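Local coordinates for Syntaxin1 (Monosiga brevicollis, PDB 2XHE), which probably acts as a SNAP receptor (SNARE) of the syntaxin family, binding other SNARE proteins in membrane fusion, at residues F42-R54 with D132-S144. Residues are numbered along the deposited sequence; the frame is centred on the assembly and turned at random.
Sequences FMADFFNRVKRIR and DLRIRQSQHSSLS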
loop_
_atom_site.group_PDB
_atom_site.type_symbol
_atom_site.label_atom_id
_atom_site.label_comp_id
_atom_site.label_asym_id
_atom_site.label_seq_id
_atom_site.Cartn_x
_atom_site.Cartn_y
_atom_site.Cartn_z
ATOM N N PHE B 42 -15.829 21.014 -23.902
ATOM C CA PHE B 42 -14.581 20.544 -23.298
ATOM C C PHE B 42 -14.279 19.083 -23.625
ATOM O O PHE B 42 -14.745 18.169 -22.945
ATOM C CB PHE B 42 -14.558 20.766 -21.784
ATOM C CG PHE B 42 -13.317 20.246 -21.120
ATOM C CD1 PHE B 42 -12.086 20.837 -21.363
ATOM C CD2 PHE B 42 -13.376 19.166 -20.258
ATOM C CE1 PHE B 42 -10.942 20.361 -20.763
ATOM C CE2 PHE B 42 -12.232 18.685 -19.650
ATOM C CZ PHE B 42 -11.013 19.284 -19.905
ATOM N N MET B 43 -13.501 18.886 -24.686
ATOM C CA MET B 43 -13.046 17.563 -25.093
ATOM C C MET B 43 -14.201 16.585 -25.314
ATOM O O MET B 43 -14.147 15.427 -24.899
ATOM C CB MET B 43 -12.058 17.028 -24.065
ATOM C CG MET B 43 -10.969 18.031 -23.730
ATOM S SD MET B 43 -9.365 17.254 -23.505
ATOM C CE MET B 43 -9.682 16.311 -22.032
ATOM N N ALA B 44 -15.234 17.063 -25.996
ATOM C CA ALA B 44 -16.440 16.273 -26.231
ATOM C C ALA B 44 -16.171 14.949 -26.946
ATOM O O ALA B 44 -16.648 13.896 -26.519
ATOM C CB ALA B 44 -17.472 17.087 -26.990
ATOM N N ASP B 45 -15.411 14.991 -28.032
ATOM C CA ASP B 45 -15.130 13.758 -28.754
ATOM C C ASP B 45 -14.349 12.776 -27.896
ATOM O O ASP B 45 -14.609 11.575 -27.938
ATOM C CB ASP B 45 -14.389 14.017 -30.062
ATOM C CG ASP B 45 -14.483 12.836 -31.022
ATOM O OD1 ASP B 45 -15.162 11.835 -30.688
ATOM O OD2 ASP B 45 -13.887 12.908 -32.118
ATOM N N PHE B 46 -13.389 13.286 -27.121
ATOM C CA PHE B 46 -12.574 12.437 -26.251
ATOM C C PHE B 46 -13.394 11.652 -25.212
ATOM O O PHE B 46 -13.312 10.419 -25.147
ATOM C CB PHE B 46 -11.470 13.249 -25.569
ATOM C CG PHE B 46 -10.770 12.509 -24.464
ATOM C CD1 PHE B 46 -9.753 11.613 -24.745
ATOM C CD2 PHE B 46 -11.136 12.702 -23.141
ATOM C CE1 PHE B 46 -9.111 10.927 -23.731
ATOM C CE2 PHE B 46 -10.501 12.021 -22.126
ATOM C CZ PHE B 46 -9.486 11.132 -22.420
ATOM N N PHE B 47 -14.185 12.350 -24.401
ATOM C CA PHE B 47 -14.983 11.656 -23.388
ATOM C C PHE B 47 -15.955 10.659 -24.014
ATOM O O PHE B 47 -16.412 9.710 -23.359
ATOM C CB PHE B 47 -15.694 12.643 -22.470
ATOM C CG PHE B 47 -14.775 13.325 -21.515
ATOM C CD1 PHE B 47 -14.486 12.751 -20.285
ATOM C CD2 PHE B 47 -14.167 14.524 -21.854
ATOM C CE1 PHE B 47 -13.632 13.371 -19.401
ATOM C CE2 PHE B 47 -13.313 15.150 -20.975
ATOM C CZ PHE B 47 -13.046 14.571 -19.742
ATOM N N ASN B 48 -16.250 10.895 -25.291
ATOM C CA ASN B 48 -16.989 9.975 -26.134
ATOM C C ASN B 48 -16.258 8.646 -26.322
ATOM O O ASN B 48 -16.835 7.572 -26.119
ATOM C CB ASN B 48 -17.160 10.623 -27.494
ATOM C CG ASN B 48 -18.596 10.766 -27.894
ATOM O OD1 ASN B 48 -19.434 11.222 -27.111
ATOM N ND2 ASN B 48 -18.894 10.391 -29.135
ATOM N N ARG B 49 -14.990 8.718 -26.731
ATOM C CA ARG B 49 -14.212 7.511 -26.963
ATOM C C ARG B 49 -14.086 6.695 -25.683
ATOM O O ARG B 49 -14.200 5.467 -25.710
ATOM C CB ARG B 49 -12.803 7.813 -27.485
ATOM C CG ARG B 49 -12.650 9.033 -28.365
ATOM C CD ARG B 49 -11.343 8.933 -29.137
ATOM N NE ARG B 49 -11.501 8.037 -30.272
ATOM C CZ ARG B 49 -11.791 8.462 -31.497
ATOM N NH1 ARG B 49 -11.914 9.767 -31.716
ATOM N NH2 ARG B 49 -11.945 7.598 -32.501
ATOM N N VAL B 50 -13.831 7.353 -24.556
ATOM C CA VAL B 50 -13.619 6.564 -23.349
ATOM C C VAL B 50 -14.919 5.957 -22.809
ATOM O O VAL B 50 -14.918 4.821 -22.321
ATOM C CB VAL B 50 -12.698 7.246 -22.280
ATOM C CG1 VAL B 50 -11.339 7.579 -22.894
ATOM C CG2 VAL B 50 -13.317 8.479 -21.686
ATOM N N LYS B 51 -16.029 6.687 -22.937
ATOM C CA LYS B 51 -17.348 6.082 -22.738
ATOM C C LYS B 51 -17.476 4.855 -23.650
ATOM O O LYS B 51 -17.792 3.759 -23.182
ATOM C CB LYS B 51 -18.469 7.071 -23.045
ATOM C CG LYS B 51 -19.480 7.246 -21.915
ATOM C CD LYS B 51 -20.047 5.919 -21.459
ATOM C CE LYS B 51 -20.814 6.088 -20.160
ATOM N NZ LYS B 51 -21.786 4.975 -19.945
ATOM N N ARG B 52 -17.217 5.046 -24.946
ATOM C CA ARG B 52 -17.242 3.947 -25.908
ATOM C C ARG B 52 -16.387 2.768 -25.447
ATOM O O ARG B 52 -16.871 1.629 -25.448
ATOM C CB ARG B 52 -16.792 4.408 -27.303
ATOM C CG ARG B 52 -17.675 3.901 -28.455
ATOM C CD ARG B 52 -16.905 3.649 -29.753
ATOM N NE ARG B 52 -15.915 4.677 -30.074
ATOM C CZ ARG B 52 -16.196 5.962 -30.280
ATOM N NH1 ARG B 52 -15.219 6.814 -30.571
ATOM N NH2 ARG B 52 -17.450 6.400 -30.185
ATOM N N ILE B 53 -15.126 3.046 -25.069
ATOM C CA ILE B 53 -14.191 2.011 -24.613
ATOM C C ILE B 53 -14.707 1.321 -23.347
ATOM O O ILE B 53 -14.789 0.088 -23.299
ATOM C CB ILE B 53 -12.738 2.564 -24.384
ATOM C CG1 ILE B 53 -12.169 3.168 -25.667
ATOM C CG2 ILE B 53 -11.780 1.472 -23.885
ATOM C CD1 ILE B 53 -11.090 4.160 -25.421
ATOM N N ARG B 54 -15.070 2.102 -22.329
ATOM C CA ARG B 54 -15.647 1.504 -21.123
ATOM C C ARG B 54 -16.802 0.586 -21.512
ATOM O O ARG B 54 -16.825 -0.588 -21.135
ATOM C CB ARG B 54 -16.134 2.554 -20.121
ATOM C CG ARG B 54 -15.067 3.480 -19.593
ATOM C CD ARG B 54 -15.387 3.956 -18.191
ATOM N NE ARG B 54 -14.151 4.174 -17.454
ATOM C CZ ARG B 54 -13.274 5.128 -17.746
ATOM N NH1 ARG B 54 -13.529 5.965 -18.749
ATOM N NH2 ARG B 54 -12.146 5.244 -17.039
ATOM N N ASP B 132 -6.073 19.156 -19.286
ATOM C CA ASP B 132 -6.478 18.438 -20.497
ATOM C C ASP B 132 -5.622 17.189 -20.690
ATOM O O ASP B 132 -6.131 16.069 -20.721
ATOM C CB ASP B 132 -6.342 19.333 -21.737
ATOM C CG ASP B 132 -6.992 20.696 -21.558
ATOM O OD1 ASP B 132 -6.357 21.589 -20.948
ATOM O OD2 ASP B 132 -8.133 20.879 -22.041
ATOM N N LEU B 133 -4.314 17.398 -20.817
ATOM C CA LEU B 133 -3.374 16.315 -21.095
ATOM C C LEU B 133 -3.230 15.342 -19.917
ATOM O O LEU B 133 -3.059 14.136 -20.119
ATOM C CB LEU B 133 -2.013 16.880 -21.534
ATOM C CG LEU B 133 -0.896 15.876 -21.826
ATOM C CD1 LEU B 133 -1.333 14.853 -22.847
ATOM C CD2 LEU B 133 0.344 16.594 -22.304
ATOM N N ARG B 134 -3.308 15.861 -18.694
ATOM C CA ARG B 134 -3.283 15.011 -17.507
ATOM C C ARG B 134 -4.434 14.003 -17.518
ATOM O O ARG B 134 -4.214 12.801 -17.328
ATOM C CB ARG B 134 -3.330 15.857 -16.236
ATOM C CG ARG B 134 -2.028 16.588 -15.915
ATOM C CD ARG B 134 -2.203 17.497 -14.704
ATOM N NE ARG B 134 -2.779 16.767 -13.578
ATOM C CZ ARG B 134 -3.595 17.306 -12.678
ATOM N NH1 ARG B 134 -3.937 18.585 -12.773
ATOM N NH2 ARG B 134 -4.077 16.561 -11.693
ATOM N N ILE B 135 -5.653 14.506 -17.740
ATOM C CA ILE B 135 -6.853 13.679 -17.842
ATOM C C ILE B 135 -6.733 12.657 -18.962
ATOM O O ILE B 135 -7.007 11.475 -18.770
ATOM C CB ILE B 135 -8.108 14.543 -18.076
ATOM C CG1 ILE B 135 -8.517 15.239 -16.778
ATOM C CG2 ILE B 135 -9.269 13.705 -18.600
ATOM C CD1 ILE B 135 -9.396 16.445 -16.980
ATOM N N ARG B 136 -6.320 13.114 -20.136
ATOM C CA ARG B 136 -6.134 12.213 -21.264
ATOM C C ARG B 136 -5.189 11.062 -20.912
ATOM O O ARG B 136 -5.454 9.905 -21.238
ATOM C CB ARG B 136 -5.596 12.979 -22.475
ATOM C CG ARG B 136 -6.526 14.061 -23.008
ATOM C CD ARG B 136 -5.875 14.840 -24.147
ATOM N NE ARG B 136 -6.842 15.122 -25.201
ATOM C CZ ARG B 136 -7.101 14.302 -26.212
ATOM N NH1 ARG B 136 -6.448 13.153 -26.312
ATOM N NH2 ARG B 136 -8.014 14.633 -27.117
ATOM N N GLN B 137 -4.087 11.388 -20.242
ATOM C CA GLN B 137 -3.076 10.395 -19.896
ATOM C C GLN B 137 -3.545 9.375 -18.863
ATOM O O GLN B 137 -3.264 8.188 -19.007
ATOM C CB GLN B 137 -1.785 11.070 -19.444
ATOM C CG GLN B 137 -0.974 11.638 -20.596
ATOM C CD GLN B 137 0.209 12.475 -20.142
ATOM O OE1 GLN B 137 0.337 12.814 -18.960
ATOM N NE2 GLN B 137 1.075 12.823 -21.088
ATOM N N SER B 138 -4.267 9.817 -17.835
ATOM C CA SER B 138 -4.787 8.863 -16.857
ATOM C C SER B 138 -5.902 7.989 -17.424
ATOM O O SER B 138 -5.992 6.809 -17.087
ATOM C CB SER B 138 -5.214 9.540 -15.555
ATOM O OG SER B 138 -5.996 10.679 -15.811
ATOM N N GLN B 139 -6.737 8.560 -18.292
ATOM C CA GLN B 139 -7.750 7.783 -19.009
ATOM C C GLN B 139 -7.090 6.738 -19.912
ATOM O O GLN B 139 -7.464 5.557 -19.912
ATOM C CB GLN B 139 -8.644 8.689 -19.873
ATOM C CG GLN B 139 -9.578 9.644 -19.124
ATOM C CD GLN B 139 -10.735 8.941 -18.421
ATOM O OE1 GLN B 139 -10.950 7.739 -18.578
ATOM N NE2 GLN B 139 -11.479 9.698 -17.633
ATOM N N HIS B 140 -6.113 7.185 -20.693
ATOM C CA HIS B 140 -5.451 6.308 -21.649
ATOM C C HIS B 140 -4.789 5.120 -20.950
ATOM O O HIS B 140 -4.913 3.975 -21.396
ATOM C CB HIS B 140 -4.421 7.090 -22.463
ATOM C CG HIS B 140 -3.785 6.289 -23.555
ATOM N ND1 HIS B 140 -4.139 4.985 -23.822
ATOM C CD2 HIS B 140 -2.818 6.606 -24.447
ATOM C CE1 HIS B 140 -3.416 4.531 -24.831
ATOM N NE2 HIS B 140 -2.609 5.496 -25.231
ATOM N N SER B 141 -4.088 5.401 -19.849
ATOM C CA SER B 141 -3.398 4.371 -19.088
ATOM C C SER B 141 -4.378 3.395 -18.465
ATOM O O SER B 141 -4.320 2.188 -18.710
ATOM C CB SER B 141 -2.543 5.002 -17.995
ATOM O OG SER B 141 -1.464 5.723 -18.564
ATOM N N SER B 142 -5.284 3.926 -17.656
ATOM C CA SER B 142 -6.241 3.097 -16.943
ATOM C C SER B 142 -6.958 2.090 -17.863
ATOM O O SER B 142 -7.064 0.904 -17.536
ATOM C CB SER B 142 -7.249 3.983 -16.216
ATOM O OG SER B 142 -8.152 3.199 -15.457
ATOM N N LEU B 143 -7.441 2.565 -19.007
ATOM C CA LEU B 143 -8.276 1.744 -19.878
ATOM C C LEU B 143 -7.474 0.689 -20.643
ATOM O O LEU B 143 -7.951 -0.434 -20.866
ATOM C CB LEU B 143 -9.079 2.627 -20.847
ATOM C CG LEU B 143 -10.173 3.495 -20.213
ATOM C CD1 LEU B 143 -10.717 4.507 -21.205
ATOM C CD2 LEU B 143 -11.297 2.633 -19.649
ATOM N N SER B 144 -6.263 1.048 -21.054
ATOM C CA SER B 144 -5.395 0.080 -21.699
ATOM C C SER B 144 -5.175 -1.108 -20.774
ATOM O O SER B 144 -5.226 -2.257 -21.204
ATOM C CB SER B 144 -4.074 0.722 -22.079
ATOM O OG SER B 144 -4.299 1.791 -22.972
#
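Phe46 meets Gln139 and Arg136 of the neighbouring helix with its ring, CZ lying 3.6 Å from Gln139 CG at the ring edge. Over one face, offset toward the rim, lies Arg136 CG, 4.3 Å from the ring centroid in a CH-pi contact. Chi1 of Phe46 (169°) sets CG opposite the backbone N and carries the ring across to the second helix. The two side chains run past each other in opposite senses, ring and guanidinium planes 40° apart, with Phe46 CD1 over one guanidinium face. A long arginine suits this place because its CG methylene lies over the ring while NH1 reaches on to Asn115, its polar partner. Ile135 CG2, a branched apolar group, fits against both Phe46 and Phe47, 4.0 Å from Phe47 CZ. Met43, at the N-cap position, adds a flexible thioether whose SD lies 3.7 Å from Arg136 NE. Residues 44-54 and 132-144 run nearly parallel, their axes 14° apart, within helices 44-72 and 131-171 of the three-helix Habc bundle of syntaxins; its third member, helix 80-116, touches Phe46 through Ile111. Further along, the terminal NH1 (3.1 Å) and NH2 of Arg54 both donate to Gln139 OE1, which lies in the guanidinium plane. Gln139 NE2 bonds instead to a polar side chain of another protein's chain. The flat face of the same guanidinium accepts Leu143 CD2, 3.7 Å from Arg54 CZ, while Leu143 CD1 packs on Val50 CB (3.5 Å).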